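Local coordinates for putative glycosyltransferase (GalT1) (Streptococcus parasanguinis FW213, PDB 5HEA), which probably transfers sugars as a nucleotide-binding glycosyltransferase, of which this chain is the GT-A-type C-terminal part, at residues A[148-153]-A[203-208]. Sequence-based numbering, arbitrary orientation.
Sequences AEWMDL and SQITFI
Ile205 lies across one face of the Trp150 indole, and Phe207, next but one along the same strand, meets the rim of its six-membered ring. Both branches of the isoleucine are used. CD1 sits over the five-membered ring in a CH-pi contact, 3.7 Å from the ring centroid and 17° off the normal, and is closest to the Trp150 atom CD1, at 3.5 Å. CG2 sits over the six-membered ring, 3.9 Å above the indole plane and on the same face. With CG1 anti to the carbonyl carbon (chi1 -59°) and CD1 anti to CA, the two methyls lie side by side, one over each ring of the tryptophan.

CG of Trp150, anti to the backbone N (chi1 -177°), points the indole at the strand, and the far edge of its six-membered ring extends to Phe207. There CZ3 of Trp150 meets CB of Phe207 at 3.8 Å, near the indole plane, while CH2 of Trp150 is 4.0 Å from CD1 of Phe207. The phenyl ring receives this corner obliquely; the two side chains run at about a right angle, though their ring planes are inclined only about halfway to perpendicular. All three residues are buried, held by van der Waals and CH-pi packing.

Trp150 ends the short helix 147-150, within the GT-A-type family 2 region. The helix directly follows strand 142-146, which pairs antiparallel with strand 204-217, so the tryptophan folds back over its own mixed sheet. Tyr145 and Tyr199 pack edge-to-face with the indole, Thr164 of helix 161-166 also touches it, and Val118 of the adjacent, parallel strand 116-125 meets both Trp150 and Phe207.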
loop_
_atom_site.group_PDB
_atom_site.type_symbol
_atom_site.label_atom_id
_atom_site.label_comp_id
_atom_site.label_asym_id
_atom_site.label_seq_id
_atom_site.Cartn_x
_atom_site.Cartn_y
_atom_site.Cartn_z
ATOM N N ALA A 148 42.974 -19.794 -1.392
ATOM C CA ALA A 148 42.736 -20.681 -2.539
ATOM C C ALA A 148 42.422 -22.121 -2.125
ATOM O O ALA A 148 41.472 -22.731 -2.630
ATOM C CB ALA A 148 43.918 -20.639 -3.498
ATOM N N GLU A 149 43.210 -22.656 -1.193
ATOM C CA GLU A 149 42.943 -23.974 -0.607
ATOM C C GLU A 149 41.619 -23.993 0.138
ATOM O O GLU A 149 40.854 -24.967 0.075
ATOM C CB GLU A 149 44.053 -24.362 0.376
ATOM C CG GLU A 149 45.400 -24.605 -0.263
ATOM C CD GLU A 149 46.494 -24.861 0.769
ATOM O OE1 GLU A 149 46.373 -24.365 1.911
ATOM O OE2 GLU A 149 47.477 -25.558 0.437
ATOM N N TRP A 150 41.366 -22.923 0.880
ATOM C CA TRP A 150 40.131 -22.816 1.640
ATOM C C TRP A 150 38.898 -22.850 0.717
ATOM O O TRP A 150 37.936 -23.580 0.980
ATOM C CB TRP A 150 40.134 -21.541 2.484
ATOM C CG TRP A 150 38.930 -21.430 3.329
ATOM C CD1 TRP A 150 37.873 -20.581 3.146
ATOM C CD2 TRP A 150 38.615 -22.223 4.476
ATOM N NE1 TRP A 150 36.934 -20.782 4.126
ATOM C CE2 TRP A 150 37.360 -21.785 4.954
ATOM C CE3 TRP A 150 39.279 -23.247 5.158
ATOM C CZ2 TRP A 150 36.754 -22.339 6.085
ATOM C CZ3 TRP A 150 38.674 -23.799 6.274
ATOM C CH2 TRP A 150 37.423 -23.344 6.726
ATOM N N MET A 151 38.955 -22.088 -0.374
ATOM C CA MET A 151 37.833 -21.977 -1.311
ATOM C C MET A 151 37.665 -23.201 -2.213
ATOM O O MET A 151 37.102 -23.090 -3.303
ATOM C CB MET A 151 38.006 -20.743 -2.204
ATOM C CG MET A 151 38.046 -19.401 -1.473
ATOM S SD MET A 151 36.525 -18.994 -0.588
ATOM C CE MET A 151 36.914 -17.351 -0.039
ATOM N N ASP A 152 38.140 -24.364 -1.778
ATOM C CA ASP A 152 38.159 -25.513 -2.675
ATOM C C ASP A 152 37.464 -26.759 -2.148
ATOM O O ASP A 152 37.708 -27.852 -2.645
ATOM C CB ASP A 152 39.591 -25.855 -3.079
ATOM C CG ASP A 152 39.732 -26.063 -4.569
ATOM O OD1 ASP A 152 39.018 -25.375 -5.326
ATOM O OD2 ASP A 152 40.548 -26.913 -4.983
ATOM N N LEU A 153 36.603 -26.597 -1.152
ATOM C CA LEU A 153 35.815 -27.717 -0.645
ATOM C C LEU A 153 34.922 -28.317 -1.736
ATOM O O LEU A 153 34.637 -29.519 -1.740
ATOM C CB LEU A 153 34.955 -27.261 0.531
ATOM C CG LEU A 153 34.275 -25.922 0.258
ATOM C CD1 LEU A 153 32.778 -25.998 0.525
ATOM C CD2 LEU A 153 34.936 -24.845 1.098
ATOM N N SER A 203 44.309 -13.636 4.858
ATOM C CA SER A 203 45.534 -14.183 4.261
ATOM C C SER A 203 45.635 -15.678 4.541
ATOM O O SER A 203 46.091 -16.448 3.700
ATOM C CB SER A 203 46.784 -13.489 4.824
ATOM O OG SER A 203 46.890 -12.154 4.361
ATOM N N GLN A 204 45.204 -16.077 5.737
ATOM C CA GLN A 204 45.247 -17.471 6.153
ATOM C C GLN A 204 44.089 -17.775 7.091
ATOM O O GLN A 204 43.707 -16.951 7.926
ATOM C CB GLN A 204 46.565 -17.790 6.861
ATOM C CG GLN A 204 46.646 -19.216 7.409
ATOM C CD GLN A 204 47.990 -19.515 8.050
ATOM O OE1 GLN A 204 48.960 -19.848 7.363
ATOM N NE2 GLN A 204 48.055 -19.385 9.369
ATOM N N ILE A 205 43.539 -18.972 6.950
ATOM C CA ILE A 205 42.429 -19.404 7.770
ATOM C C ILE A 205 42.809 -20.706 8.466
ATOM O O ILE A 205 43.406 -21.582 7.849
ATOM C CB ILE A 205 41.192 -19.606 6.892
ATOM C CG1 ILE A 205 40.856 -18.277 6.183
ATOM C CG2 ILE A 205 40.038 -20.160 7.721
ATOM C CD1 ILE A 205 39.666 -18.344 5.235
ATOM N N THR A 206 42.486 -20.821 9.755
ATOM C CA THR A 206 42.748 -22.053 10.492
ATOM C C THR A 206 41.438 -22.782 10.783
ATOM O O THR A 206 40.501 -22.200 11.336
ATOM C CB THR A 206 43.489 -21.781 11.811
ATOM O OG1 THR A 206 44.749 -21.157 11.528
ATOM C CG2 THR A 206 43.731 -23.089 12.570
ATOM N N PHE A 207 41.371 -24.053 10.394
ATOM C CA PHE A 207 40.194 -24.875 10.659
ATOM C C PHE A 207 40.480 -25.878 11.764
ATOM O O PHE A 207 41.506 -26.568 11.723
ATOM C CB PHE A 207 39.758 -25.621 9.389
ATOM C CG PHE A 207 38.539 -26.488 9.587
ATOM C CD1 PHE A 207 37.291 -25.914 9.787
ATOM C CD2 PHE A 207 38.637 -27.866 9.570
ATOM C CE1 PHE A 207 36.177 -26.697 9.967
ATOM C CE2 PHE A 207 37.519 -28.663 9.761
ATOM C CZ PHE A 207 36.290 -28.078 9.955
ATOM N N ILE A 208 39.587 -25.962 12.754
ATOM C CA ILE A 208 39.663 -27.053 13.734
ATOM C C ILE A 208 38.445 -27.960 13.607
ATOM O O ILE A 208 37.303 -27.506 13.769
ATOM C CB ILE A 208 39.831 -26.561 15.204
ATOM C CG1 ILE A 208 38.985 -25.331 15.473
ATOM C CG2 ILE A 208 41.282 -26.212 15.493
ATOM C CD1 ILE A 208 39.106 -24.803 16.883
#